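Local coordinates for fimbrial subunit type 1 (PDB 3UXF), which builds the shaft of the cell-wall-attached type 1 fimbriae of Actinomyces oris as their major subunit, at residues Q376-E381 and V401-I406; C382-S387 and L439-Y444; N428-G433 and V467-A472; Y445-T450 and L463-L468. All blocks are in the same frame, centred on the assembly; numbering follows the deposited sequence.

In the fold
All four contacts lie in the C-terminal prealbumin-like domain of the pilin, on the same side of the chain's centre. Contacts 1, 2 and 4 gather on one antiparallel sheet, in which strands 376-385 and 444-451 are neighbours and strand 463-465 pairs with the latter. Centres of contacts 1 and 4 are about 9 Å apart, those of 2 and 4 about 11 Å, and the C382-C446 disulfide ties contact 2 to contact 4. Contact 3 follows strand 463-465 into helix 469-472, about 15 Å from contact 4 between centres, and shares V467 and L468 with it. Contacts 1 and 2 use successive parts of strand 376-385; along the chain contact 1 closes before contacts 3 and 4 open.

Contact 1 of 4, residues Q376-E381 and V401-I406; sequences QFQVYE and VDPLTI. With CA (calcium ion), chain C.
A calcium-binding loop of the prealbumin-like domain is pinned here to strand 376-385, with P403 and L404 lying against V379 and Y380; the loop runs at 101° to the strand, end to end over the touching parts. The loop has no strand pairing with its partner, yet one backbone bond holds it: L404 N donates to V379 O at 2.8 Å, almost straight at 173° and approached nearly along the C=O axis. Beside this bond P403 lies over one face of the Y380 ring, a CH-pi contact in which P403 CA is 3.8 Å from the ring centroid and offset toward the rim. Y380 has CG beside its backbone N (chi1 -64°), which brings the ring back to the loop although its CB starts out away from it. V401 O sits in plane at the ring edge, and water 2 bridges it to Y380 OH. Further along the loop I406 crosses V379 at about a right angle, its CD1 3.6 Å from V379 CB, and both side chains also touch I422 of strand 419-426. Q378 crosses P403 at a slant, its OE1 3.6 Å from P403 CG, while NE2 is hydrogen-bonded to T411 OG1. Just before the proline, D402 turns to the metal: its OD2 binds the calcium ion at 2.4 Å, together with D393, D395, T398 and T400.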
loop_
_atom_site.group_PDB
_atom_site.type_symbol
_atom_site.label_atom_id
_atom_site.label_comp_id
_atom_site.label_asym_id
_atom_site.label_seq_id
_atom_site.Cartn_x
_atom_site.Cartn_y
_atom_site.Cartn_z
ATOM N N GLN A 376 31.387 -7.328 -27.754
ATOM C CA GLN A 376 30.277 -6.407 -27.436
ATOM C C GLN A 376 28.950 -7.141 -27.390
ATOM O O GLN A 376 28.711 -8.097 -28.151
ATOM C CB GLN A 376 30.218 -5.269 -28.458
ATOM C CG GLN A 376 31.527 -4.481 -28.482
ATOM C CD GLN A 376 31.357 -3.177 -29.201
ATOM O OE1 GLN A 376 30.763 -3.107 -30.269
ATOM N NE2 GLN A 376 31.824 -2.109 -28.571
ATOM N N PHE A 377 28.091 -6.682 -26.500
ATOM C CA PHE A 377 26.783 -7.267 -26.316
ATOM C C PHE A 377 25.713 -6.222 -26.169
ATOM O O PHE A 377 25.967 -5.128 -25.662
ATOM C CB PHE A 377 26.787 -8.106 -25.052
ATOM C CG PHE A 377 27.699 -9.280 -25.124
ATOM C CD1 PHE A 377 27.203 -10.526 -25.496
ATOM C CD2 PHE A 377 29.043 -9.155 -24.786
ATOM C CE1 PHE A 377 28.065 -11.667 -25.572
ATOM C CE2 PHE A 377 29.903 -10.274 -24.855
ATOM C CZ PHE A 377 29.403 -11.534 -25.238
ATOM N N GLN A 378 24.507 -6.590 -26.565
ATOM C CA GLN A 378 23.327 -5.802 -26.232
ATOM C C GLN A 378 22.358 -6.764 -25.558
ATOM O O GLN A 378 22.573 -7.984 -25.588
ATOM C CB GLN A 378 22.682 -5.204 -27.474
ATOM C CG GLN A 378 23.679 -4.291 -28.156
ATOM C CD GLN A 378 23.042 -3.385 -29.177
ATOM O OE1 GLN A 378 22.301 -3.834 -30.068
ATOM N NE2 GLN A 378 23.327 -2.081 -29.061
ATOM N N VAL A 379 21.317 -6.213 -24.924
ATOM C CA VAL A 379 20.398 -7.039 -24.115
ATOM C C VAL A 379 18.961 -6.791 -24.542
ATOM O O VAL A 379 18.576 -5.636 -24.807
ATOM C CB VAL A 379 20.505 -6.691 -22.610
ATOM C CG1 VAL A 379 19.661 -7.674 -21.763
ATOM C CG2 VAL A 379 21.993 -6.681 -22.148
ATOM N N TYR A 380 18.157 -7.858 -24.597
ATOM C CA TYR A 380 16.737 -7.734 -24.909
ATOM C C TYR A 380 15.912 -8.482 -23.854
ATOM O O TYR A 380 16.420 -9.392 -23.195
ATOM C CB TYR A 380 16.432 -8.400 -26.265
ATOM C CG TYR A 380 17.106 -7.738 -27.453
ATOM C CD1 TYR A 380 18.449 -7.951 -27.698
ATOM C CD2 TYR A 380 16.379 -6.941 -28.343
ATOM C CE1 TYR A 380 19.082 -7.365 -28.786
ATOM C CE2 TYR A 380 17.013 -6.322 -29.435
ATOM C CZ TYR A 380 18.349 -6.547 -29.636
ATOM O OH TYR A 380 18.974 -5.969 -30.727
ATOM N N GLU A 381 14.633 -8.121 -23.752
ATOM C CA GLU A 381 13.677 -9.074 -23.197
ATOM C C GLU A 381 13.396 -10.082 -24.300
ATOM O O GLU A 381 13.418 -9.718 -25.470
ATOM C CB GLU A 381 12.410 -8.382 -22.729
ATOM C CG GLU A 381 12.649 -7.627 -21.407
ATOM C CD GLU A 381 11.430 -6.900 -20.873
ATOM O OE1 GLU A 381 10.596 -6.405 -21.648
ATOM O OE2 GLU A 381 11.304 -6.819 -19.648
ATOM N N VAL A 401 13.744 -3.639 -34.349
ATOM C CA VAL A 401 13.719 -4.301 -33.041
ATOM C C VAL A 401 14.849 -3.738 -32.169
ATOM O O VAL A 401 16.025 -3.977 -32.438
ATOM C CB VAL A 401 13.885 -5.820 -33.191
ATOM C CG1 VAL A 401 13.639 -6.521 -31.878
ATOM C CG2 VAL A 401 12.919 -6.354 -34.247
ATOM N N ASP A 402 14.498 -2.967 -31.139
ATOM C CA ASP A 402 15.509 -2.240 -30.375
ATOM C C ASP A 402 15.895 -3.021 -29.124
ATOM O O ASP A 402 15.031 -3.649 -28.508
ATOM C CB ASP A 402 14.993 -0.883 -29.903
ATOM C CG ASP A 402 14.548 0.001 -31.040
ATOM O OD1 ASP A 402 15.407 0.547 -31.768
ATOM O OD2 ASP A 402 13.336 0.134 -31.192
ATOM N N PRO A 403 17.170 -2.929 -28.735
ATOM C CA PRO A 403 17.638 -3.487 -27.464
ATOM C C PRO A 403 17.234 -2.581 -26.308
ATOM O O PRO A 403 16.754 -1.443 -26.484
ATOM C CB PRO A 403 19.165 -3.478 -27.629
ATOM C CG PRO A 403 19.431 -2.276 -28.488
ATOM C CD PRO A 403 18.281 -2.331 -29.500
ATOM N N LEU A 404 17.419 -3.100 -25.103
ATOM C CA LEU A 404 17.135 -2.337 -23.900
ATOM C C LEU A 404 18.167 -1.264 -23.609
ATOM O O LEU A 404 19.381 -1.437 -23.833
ATOM C CB LEU A 404 17.095 -3.281 -22.696
ATOM C CG LEU A 404 16.042 -4.368 -22.703
ATOM C CD1 LEU A 404 16.312 -5.233 -21.493
ATOM C CD2 LEU A 404 14.628 -3.758 -22.635
ATOM N N THR A 405 17.683 -0.154 -23.042
ATOM C CA THR A 405 18.579 0.839 -22.491
ATOM C C THR A 405 18.664 0.562 -21.001
ATOM O O THR A 405 17.637 0.533 -20.311
ATOM C CB THR A 405 18.006 2.263 -22.714
ATOM O OG1 THR A 405 17.962 2.535 -24.128
ATOM C CG2 THR A 405 18.874 3.331 -22.027
ATOM N N ILE A 406 19.876 0.292 -20.525
ATOM C CA ILE A 406 20.119 -0.159 -19.152
ATOM C C ILE A 406 21.149 0.817 -18.592
ATOM O O ILE A 406 22.282 0.900 -19.083
ATOM C CB ILE A 406 20.728 -1.567 -19.185
ATOM C CG1 ILE A 406 19.776 -2.541 -19.893
ATOM C CG2 ILE A 406 21.045 -2.006 -17.778
ATOM C CD1 ILE A 406 20.450 -3.896 -20.276
HETATM CA CA CA C . 11.309 -0.660 -32.272
HETATM O O HOH W 1 21.239 -3.411 -24.614
HETATM O O HOH W 2 17.712 -5.985 -33.119
#

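Contact 2 of 4, residues C382-S387 and L439-Y444; sequences CTKTAS and LTDEDY. With CA (calcium ion), chain B.
The end of strand 376-385 is bonded to the type I turn T440-D443 by K384 N to D441 O at 2.9 Å, and to the residue after the turn by C382 N to Y444 O at 3.0 Å. Neither is taken head-on: K384 N is tilted 25° from the carbonyl plane and C382 N stands 44° out of it. D441 O also receives a CA-H...O contact from T383 CA at 3.2 Å. K384 has CG anti to its backbone N (chi1 -180°), which carries its aliphatic chain obliquely across Y444, CD coming within 3.6 Å of the ring's CZ. The Y444 ring also meets R466 in a cation-pi contact. T440 OG1 accepts from E442 N, an ST turn, and D443 OD2 takes T440 N from its anti side, so the turn is braced from within where it borders the sheet of the prealbumin-like domain. C382 SG, disulfide-bonded to C446, lies 3.8 Å from Y444 CB. T383 and E442 run side by side; water 3 links T383 OG1 to E442 OE2, and R392 also bonds to T383 OG1. Water 4 joins K384 O to D441 OD2. Past the strand, S387 O and D461 bind a calcium ion.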
loop_
_atom_site.group_PDB
_atom_site.type_symbol
_atom_site.label_atom_id
_atom_site.label_comp_id
_atom_site.label_asym_id
_atom_site.label_seq_id
_atom_site.Cartn_x
_atom_site.Cartn_y
_atom_site.Cartn_z
ATOM N N CYS A 382 13.204 -11.354 -23.960
ATOM C CA CYS A 382 13.012 -12.353 -25.027
ATOM C C CYS A 382 12.223 -13.529 -24.519
ATOM O O CYS A 382 12.087 -13.747 -23.322
ATOM C CB CYS A 382 14.343 -12.861 -25.585
ATOM S SG CYS A 382 15.322 -13.711 -24.299
ATOM N N THR A 383 11.730 -14.302 -25.483
ATOM C CA THR A 383 11.042 -15.537 -25.191
ATOM C C THR A 383 11.975 -16.654 -25.624
ATOM O O THR A 383 12.424 -16.687 -26.788
ATOM C CB THR A 383 9.782 -15.597 -26.030
ATOM O OG1 THR A 383 8.898 -14.551 -25.614
ATOM C CG2 THR A 383 9.098 -16.972 -25.832
ATOM N N LYS A 384 12.323 -17.534 -24.694
ATOM C CA LYS A 384 13.171 -18.688 -24.992
ATOM C C LYS A 384 12.341 -19.646 -25.820
ATOM O O LYS A 384 11.151 -19.861 -25.540
ATOM C CB LYS A 384 13.595 -19.351 -23.684
ATOM C CG LYS A 384 14.487 -20.568 -23.783
ATOM C CD LYS A 384 14.922 -20.940 -22.378
ATOM C CE LYS A 384 15.134 -22.422 -22.204
ATOM N NZ LYS A 384 16.368 -22.861 -22.880
ATOM N N THR A 385 12.955 -20.180 -26.875
ATOM C CA THR A 385 12.264 -21.135 -27.732
ATOM C C THR A 385 13.177 -22.311 -28.055
ATOM O O THR A 385 14.348 -22.334 -27.720
ATOM C CB THR A 385 11.885 -20.531 -29.068
ATOM O OG1 THR A 385 13.092 -20.209 -29.778
ATOM C CG2 THR A 385 10.996 -19.288 -28.899
ATOM N N ALA A 386 12.588 -23.305 -28.702
ATOM C CA ALA A 386 13.306 -24.505 -29.072
ATOM C C ALA A 386 14.492 -24.190 -29.959
ATOM O O ALA A 386 15.479 -24.909 -29.951
ATOM C CB ALA A 386 12.352 -25.425 -29.815
ATOM N N SER A 387 14.377 -23.118 -30.727
ATOM C CA SER A 387 15.434 -22.818 -31.692
ATOM C C SER A 387 16.347 -21.684 -31.245
ATOM O O SER A 387 17.171 -21.217 -32.023
ATOM C CB SER A 387 14.829 -22.505 -33.052
ATOM O OG SER A 387 13.989 -21.365 -32.994
ATOM N N LEU A 439 6.913 -18.833 -13.564
ATOM C CA LEU A 439 7.634 -18.260 -14.684
ATOM C C LEU A 439 7.418 -19.080 -15.922
ATOM O O LEU A 439 7.228 -20.299 -15.867
ATOM C CB LEU A 439 9.115 -18.306 -14.398
ATOM C CG LEU A 439 9.818 -17.164 -13.651
ATOM C CD1 LEU A 439 8.995 -16.009 -13.093
ATOM C CD2 LEU A 439 11.094 -17.555 -12.857
ATOM N N THR A 440 7.458 -18.409 -17.064
ATOM C CA THR A 440 7.315 -19.078 -18.334
ATOM C C THR A 440 8.504 -18.760 -19.224
ATOM O O THR A 440 9.397 -17.995 -18.842
ATOM C CB THR A 440 6.092 -18.602 -19.066
ATOM O OG1 THR A 440 6.309 -17.287 -19.595
ATOM C CG2 THR A 440 4.866 -18.552 -18.126
ATOM N N ASP A 441 8.476 -19.321 -20.411
ATOM C CA ASP A 441 9.577 -19.048 -21.343
ATOM C C ASP A 441 9.567 -17.587 -21.789
ATOM O O ASP A 441 10.531 -17.153 -22.424
ATOM C CB ASP A 441 9.495 -19.956 -22.570
ATOM C CG ASP A 441 9.973 -21.338 -22.292
ATOM O OD1 ASP A 441 10.791 -21.520 -21.353
ATOM O OD2 ASP A 441 9.511 -22.239 -23.027
ATOM N N GLU A 442 8.507 -16.834 -21.481
ATOM C CA GLU A 442 8.506 -15.419 -21.831
ATOM C C GLU A 442 9.321 -14.582 -20.830
ATOM O O GLU A 442 9.659 -13.424 -21.110
ATOM C CB GLU A 442 7.099 -14.866 -21.941
ATOM C CG GLU A 442 6.349 -15.468 -23.124
ATOM C CD GLU A 442 4.991 -14.854 -23.319
ATOM O OE1 GLU A 442 4.397 -14.367 -22.328
ATOM O OE2 GLU A 442 4.517 -14.864 -24.475
ATOM N N ASP A 443 9.661 -15.166 -19.688
ATOM C CA ASP A 443 10.266 -14.404 -18.569
ATOM C C ASP A 443 11.790 -14.502 -18.608
ATOM O O ASP A 443 12.428 -14.987 -17.680
ATOM C CB ASP A 443 9.734 -14.921 -17.242
ATOM C CG ASP A 443 8.250 -14.667 -17.085
ATOM O OD1 ASP A 443 7.793 -13.531 -17.328
ATOM O OD2 ASP A 443 7.513 -15.615 -16.748
ATOM N N TYR A 444 12.371 -14.012 -19.705
ATOM C CA TYR A 444 13.818 -14.049 -19.902
ATOM C C TYR A 444 14.363 -12.715 -20.395
ATOM O O TYR A 444 13.655 -11.928 -21.039
ATOM C CB TYR A 444 14.186 -15.117 -20.922
ATOM C CG TYR A 444 14.296 -16.497 -20.348
ATOM C CD1 TYR A 444 15.465 -16.915 -19.752
ATOM C CD2 TYR A 444 13.244 -17.402 -20.464
ATOM C CE1 TYR A 444 15.584 -18.171 -19.239
ATOM C CE2 TYR A 444 13.362 -18.685 -19.941
ATOM C CZ TYR A 444 14.544 -19.055 -19.356
ATOM O OH TYR A 444 14.695 -20.336 -18.840
HETATM CA CA CA B . 19.155 -21.679 -33.045
HETATM O O HOH W 3 6.401 -14.562 -26.756
HETATM O O HOH W 4 11.094 -22.989 -25.095
HETATM O O HOH W 5 18.348 -23.529 -34.348
HETATM O O HOH W 6 18.385 -20.351 -35.004
HETATM O O HOH W 7 19.038 -23.467 -31.339
#

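Contact 3 of 4, residues N428-G433 and V467-A472; sequences NDYVNG and VLAEKA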
loop_
_atom_site.group_PDB
_atom_site.type_symbol
_atom_site.label_atom_id
_atom_site.label_comp_id
_atom_site.label_asym_id
_atom_site.label_seq_id
_atom_site.Cartn_x
_atom_site.Cartn_y
_atom_site.Cartn_z
ATOM N N ASN A 428 13.512 -10.846 -13.280
ATOM C CA ASN A 428 12.494 -11.424 -14.145
ATOM C C ASN A 428 11.335 -11.979 -13.333
ATOM O O ASN A 428 10.212 -12.068 -13.817
ATOM C CB ASN A 428 13.076 -12.550 -15.003
ATOM C CG ASN A 428 14.162 -12.072 -15.942
ATOM O OD1 ASN A 428 15.345 -12.190 -15.645
ATOM N ND2 ASN A 428 13.760 -11.535 -17.086
ATOM N N ASP A 429 11.624 -12.362 -12.096
ATOM C CA ASP A 429 10.622 -12.993 -11.245
ATOM C C ASP A 429 10.045 -12.086 -10.161
ATOM O O ASP A 429 9.428 -12.564 -9.219
ATOM C CB ASP A 429 11.181 -14.272 -10.618
ATOM C CG ASP A 429 12.338 -14.005 -9.677
ATOM O OD1 ASP A 429 12.842 -12.866 -9.655
ATOM O OD2 ASP A 429 12.741 -14.939 -8.960
ATOM N N TYR A 430 10.243 -10.784 -10.299
ATOM C CA TYR A 430 9.675 -9.826 -9.363
ATOM C C TYR A 430 9.381 -8.567 -10.153
ATOM O O TYR A 430 10.287 -7.874 -10.596
ATOM C CB TYR A 430 10.628 -9.538 -8.204
ATOM C CG TYR A 430 9.941 -9.054 -6.943
ATOM C CD1 TYR A 430 9.780 -9.893 -5.852
ATOM C CD2 TYR A 430 9.461 -7.757 -6.844
ATOM C CE1 TYR A 430 9.160 -9.456 -4.700
ATOM C CE2 TYR A 430 8.841 -7.308 -5.694
ATOM C CZ TYR A 430 8.692 -8.164 -4.624
ATOM O OH TYR A 430 8.074 -7.727 -3.477
ATOM N N VAL A 431 8.101 -8.296 -10.350
ATOM C CA VAL A 431 7.691 -7.182 -11.178
ATOM C C VAL A 431 6.389 -6.589 -10.671
ATOM O O VAL A 431 5.562 -7.285 -10.092
ATOM C CB VAL A 431 7.517 -7.639 -12.638
ATOM C CG1 VAL A 431 6.446 -8.711 -12.733
ATOM C CG2 VAL A 431 7.194 -6.464 -13.539
ATOM N N ASN A 432 6.220 -5.294 -10.890
ATOM C CA ASN A 432 5.016 -4.602 -10.465
ATOM C C ASN A 432 4.686 -4.810 -8.985
ATOM O O ASN A 432 3.522 -4.816 -8.599
ATOM C CB ASN A 432 3.829 -4.981 -11.356
ATOM C CG ASN A 432 3.945 -4.404 -12.759
ATOM O OD1 ASN A 432 4.748 -3.509 -13.009
ATOM N ND2 ASN A 432 3.137 -4.918 -13.677
ATOM N N GLY A 433 5.719 -4.979 -8.165
ATOM C CA GLY A 433 5.549 -4.989 -6.738
ATOM C C GLY A 433 5.234 -6.340 -6.156
ATOM O O GLY A 433 4.931 -6.410 -4.956
ATOM N N VAL A 467 17.653 -12.716 -14.253
ATOM C CA VAL A 467 18.077 -12.085 -13.017
ATOM C C VAL A 467 16.985 -12.409 -12.033
ATOM O O VAL A 467 15.831 -12.072 -12.244
ATOM C CB VAL A 467 18.249 -10.541 -13.209
ATOM C CG1 VAL A 467 18.482 -9.855 -11.859
ATOM C CG2 VAL A 467 19.427 -10.260 -14.149
ATOM N N LEU A 468 17.348 -13.143 -10.976
ATOM C CA LEU A 468 16.377 -13.531 -9.966
ATOM C C LEU A 468 16.388 -12.635 -8.749
ATOM O O LEU A 468 17.440 -12.178 -8.309
ATOM C CB LEU A 468 16.653 -14.970 -9.541
ATOM C CG LEU A 468 16.559 -15.982 -10.697
ATOM C CD1 LEU A 468 16.855 -17.357 -10.122
ATOM C CD2 LEU A 468 15.190 -15.943 -11.398
ATOM N N ALA A 469 15.208 -12.375 -8.212
ATOM C CA ALA A 469 15.049 -11.535 -7.031
ATOM C C ALA A 469 15.942 -11.997 -5.896
ATOM O O ALA A 469 16.473 -11.170 -5.146
ATOM C CB ALA A 469 13.594 -11.565 -6.571
ATOM N N GLU A 470 16.090 -13.313 -5.743
ATOM C CA GLU A 470 16.901 -13.818 -4.630
ATOM C C GLU A 470 18.320 -13.310 -4.667
ATOM O O GLU A 470 18.936 -13.157 -3.601
ATOM C CB GLU A 470 16.869 -15.351 -4.582
ATOM C CG GLU A 470 17.378 -16.026 -5.833
ATOM C CD GLU A 470 16.796 -17.458 -6.042
ATOM O OE1 GLU A 470 15.579 -17.627 -6.374
ATOM O OE2 GLU A 470 17.583 -18.421 -5.889
ATOM N N LYS A 471 18.849 -13.053 -5.869
ATOM C CA LYS A 471 20.179 -12.472 -5.990
ATOM C C LYS A 471 20.073 -10.957 -5.935
ATOM O O LYS A 471 20.811 -10.315 -5.183
ATOM C CB LYS A 471 20.904 -12.953 -7.255
ATOM C CG LYS A 471 21.317 -14.428 -7.152
ATOM C CD LYS A 471 22.417 -14.761 -8.135
ATOM C CE LYS A 471 22.869 -16.216 -8.004
ATOM N NZ LYS A 471 23.346 -16.531 -6.634
ATOM N N ALA A 472 19.166 -10.376 -6.716
ATOM C CA ALA A 472 19.117 -8.917 -6.807
ATOM C C ALA A 472 18.888 -8.259 -5.457
ATOM O O ALA A 472 19.535 -7.267 -5.130
ATOM C CB ALA A 472 18.036 -8.470 -7.808
HETATM O O HOH W 8 14.164 -15.251 -6.701
#
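The carboxylate of D429 points at the start of helix 469-472 and crosses the L468 side chain at about a right angle. Its OD1 takes A469 N at 2.8 Å on the syn lone pair, the side of the other oxygen, while L468 CD2 lies 3.6 Å from OD2. The carboxylate gets there because CG of D429 sits between the backbone N and the carbonyl carbon (chi1 64°). OD2 is not idle: water 8 donates to it and to E470 OE1, and accepts from E470 N. One carboxylate thus serves two backbone N-H groups of the first helical turn, one directly and one through water. L468 is the N-cap residue by position, and its own O accepts from K471 N and A472 N; the aspartate that meets the opening N-H groups comes from the other segment. The negative charge would be expected to suit the helix dipole there, in the prealbumin-like domain, where the chain runs from strand 463-465 into helix 469-472. N428, one residue back, grips V467 in a two-bond ring: its side-chain OD1 receives V467 N at 2.7 Å, and its backbone N gives to V467 O at 2.8 Å, both acceptors met nearly end-on. Y430 adds an apolar touch, CB to A469 CB at 3.9 Å, and its ring makes a cation-pi contact with K352 of strand 344-362.

Contact 4 of 4, residues Y445-T450 and L463-L468; sequences YCLVET and LPFRVL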
loop_
_atom_site.group_PDB
_atom_site.type_symbol
_atom_site.label_atom_id
_atom_site.label_comp_id
_atom_site.label_asym_id
_atom_site.label_seq_id
_atom_site.Cartn_x
_atom_site.Cartn_y
_atom_site.Cartn_z
ATOM N N TYR A 445 15.641 -12.498 -20.114
ATOM C CA TYR A 445 16.433 -11.574 -20.915
ATOM C C TYR A 445 17.294 -12.394 -21.878
ATOM O O TYR A 445 17.465 -13.596 -21.677
ATOM C CB TYR A 445 17.371 -10.790 -19.995
ATOM C CG TYR A 445 16.628 -9.872 -19.069
ATOM C CD1 TYR A 445 15.793 -8.879 -19.580
ATOM C CD2 TYR A 445 16.765 -9.971 -17.692
ATOM C CE1 TYR A 445 15.088 -8.014 -18.716
ATOM C CE2 TYR A 445 16.070 -9.113 -16.807
ATOM C CZ TYR A 445 15.236 -8.129 -17.340
ATOM O OH TYR A 445 14.521 -7.298 -16.491
ATOM N N CYS A 446 17.858 -11.747 -22.900
ATOM C CA CYS A 446 18.764 -12.401 -23.850
ATOM C C CYS A 446 19.959 -11.506 -24.047
ATOM O O CYS A 446 19.788 -10.302 -24.261
ATOM C CB CYS A 446 18.071 -12.570 -25.239
ATOM S SG CYS A 446 17.102 -14.140 -25.274
ATOM N N LEU A 447 21.157 -12.073 -24.002
ATOM C CA LEU A 447 22.331 -11.361 -24.550
ATOM C C LEU A 447 22.374 -11.587 -26.040
ATOM O O LEU A 447 22.100 -12.682 -26.502
ATOM C CB LEU A 447 23.608 -11.926 -23.957
ATOM C CG LEU A 447 23.782 -11.785 -22.456
ATOM C CD1 LEU A 447 25.026 -12.520 -22.034
ATOM C CD2 LEU A 447 23.827 -10.314 -22.065
ATOM N N VAL A 448 22.702 -10.553 -26.809
ATOM C CA VAL A 448 23.063 -10.763 -28.207
ATOM C C VAL A 448 24.493 -10.299 -28.351
ATOM O O VAL A 448 24.830 -9.160 -28.044
ATOM C CB VAL A 448 22.144 -9.966 -29.143
ATOM C CG1 VAL A 448 22.680 -9.995 -30.582
ATOM C CG2 VAL A 448 20.701 -10.533 -29.070
ATOM N N GLU A 449 25.354 -11.203 -28.810
ATOM C CA GLU A 449 26.734 -10.827 -29.090
ATOM C C GLU A 449 26.796 -10.042 -30.405
ATOM O O GLU A 449 26.596 -10.584 -31.474
ATOM C CB GLU A 449 27.624 -12.060 -29.113
ATOM C CG GLU A 449 29.109 -11.729 -29.192
ATOM C CD GLU A 449 30.017 -12.928 -28.933
ATOM O OE1 GLU A 449 29.580 -13.913 -28.292
ATOM O OE2 GLU A 449 31.226 -12.889 -29.359
ATOM N N THR A 450 27.029 -8.741 -30.277
ATOM C CA THR A 450 27.042 -7.861 -31.449
ATOM C C THR A 450 28.416 -7.640 -32.047
ATOM O O THR A 450 28.473 -7.125 -33.166
ATOM C CB THR A 450 26.371 -6.483 -31.153
ATOM O OG1 THR A 450 27.022 -5.893 -30.036
ATOM C CG2 THR A 450 24.903 -6.674 -30.797
ATOM N N LEU A 463 21.339 -15.416 -26.239
ATOM C CA LEU A 463 21.652 -16.254 -25.089
ATOM C C LEU A 463 20.769 -15.867 -23.911
ATOM O O LEU A 463 20.991 -14.837 -23.269
ATOM C CB LEU A 463 23.108 -16.003 -24.710
ATOM C CG LEU A 463 24.083 -16.199 -25.872
ATOM C CD1 LEU A 463 25.495 -15.817 -25.418
ATOM C CD2 LEU A 463 24.029 -17.624 -26.379
ATOM N N PRO A 464 19.759 -16.685 -23.602
ATOM C CA PRO A 464 18.801 -16.333 -22.545
ATOM C C PRO A 464 19.435 -16.446 -21.187
ATOM O O PRO A 464 20.282 -17.321 -20.961
ATOM C CB PRO A 464 17.690 -17.363 -22.711
ATOM C CG PRO A 464 17.783 -17.748 -24.164
ATOM C CD PRO A 464 19.267 -17.783 -24.440
ATOM N N PHE A 465 18.984 -15.587 -20.284
ATOM C CA PHE A 465 19.371 -15.644 -18.872
ATOM C C PHE A 465 18.332 -14.935 -18.046
ATOM O O PHE A 465 17.495 -14.204 -18.578
ATOM C CB PHE A 465 20.761 -15.009 -18.644
ATOM C CG PHE A 465 20.772 -13.506 -18.799
ATOM C CD1 PHE A 465 20.912 -12.947 -20.061
ATOM C CD2 PHE A 465 20.673 -12.653 -17.688
ATOM C CE1 PHE A 465 20.911 -11.567 -20.263
ATOM C CE2 PHE A 465 20.685 -11.261 -17.888
ATOM C CZ PHE A 465 20.806 -10.720 -19.157
ATOM N N ARG A 466 18.357 -15.178 -16.739
ATOM C CA ARG A 466 17.437 -14.529 -15.815
ATOM C C ARG A 466 18.206 -13.838 -14.713
ATOM O O ARG A 466 19.271 -14.313 -14.282
ATOM C CB ARG A 466 16.484 -15.548 -15.201
ATOM C CG ARG A 466 15.401 -15.986 -16.162
ATOM C CD ARG A 466 14.537 -17.071 -15.512
ATOM N NE ARG A 466 13.377 -17.352 -16.336
ATOM C CZ ARG A 466 12.686 -18.493 -16.285
ATOM N NH1 ARG A 466 13.062 -19.476 -15.462
ATOM N NH2 ARG A 466 11.626 -18.656 -17.080
ATOM N N VAL A 467 17.653 -12.716 -14.253
ATOM C CA VAL A 467 18.077 -12.085 -13.017
ATOM C C VAL A 467 16.985 -12.409 -12.033
ATOM O O VAL A 467 15.831 -12.072 -12.244
ATOM C CB VAL A 467 18.249 -10.541 -13.209
ATOM C CG1 VAL A 467 18.482 -9.855 -11.859
ATOM C CG2 VAL A 467 19.427 -10.260 -14.149
ATOM N N LEU A 468 17.348 -13.143 -10.976
ATOM C CA LEU A 468 16.377 -13.531 -9.966
ATOM C C LEU A 468 16.388 -12.635 -8.749
ATOM O O LEU A 468 17.440 -12.178 -8.309
ATOM C CB LEU A 468 16.653 -14.970 -9.541
ATOM C CG LEU A 468 16.559 -15.982 -10.697
ATOM C CD1 LEU A 468 16.855 -17.357 -10.122
ATOM C CD2 LEU A 468 15.190 -15.943 -11.398
#
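One face of the F465 ring is covered by Y445 CB, a CH-pi contact 3.8 Å from the centroid and offset toward the rim, while L447 N and L463 O lie in plane at the ring edge. The Y445 and F465 rings themselves meet obliquely, planes at 40°. F465 holds CG between its backbone N and carbonyl carbon (chi1 71°), which swings the ring back over strand 445-450; L447 crosses it at about a right angle, CG 3.6 Å from F465 CE1. These residues share one face of the sheet, with L463 CB against L447 CB, and L358 and V356 of strand 344-362 pack on that side. On the other face C446 SG touches P464 CG at 3.8 Å. The backbones form an antiparallel hairpin: Y445-F465 and L447-L463 are hydrogen-bonded pairs, two bonds each, with C446-P464 a non-hydrogen-bonded pair between them. P464 CA makes a CA-H...O contact with Y445 O at 3.2 Å. P464 has no N-H to give, but at that position none is asked of it, so the proline sits in the ladder without costing this strand pair a bond.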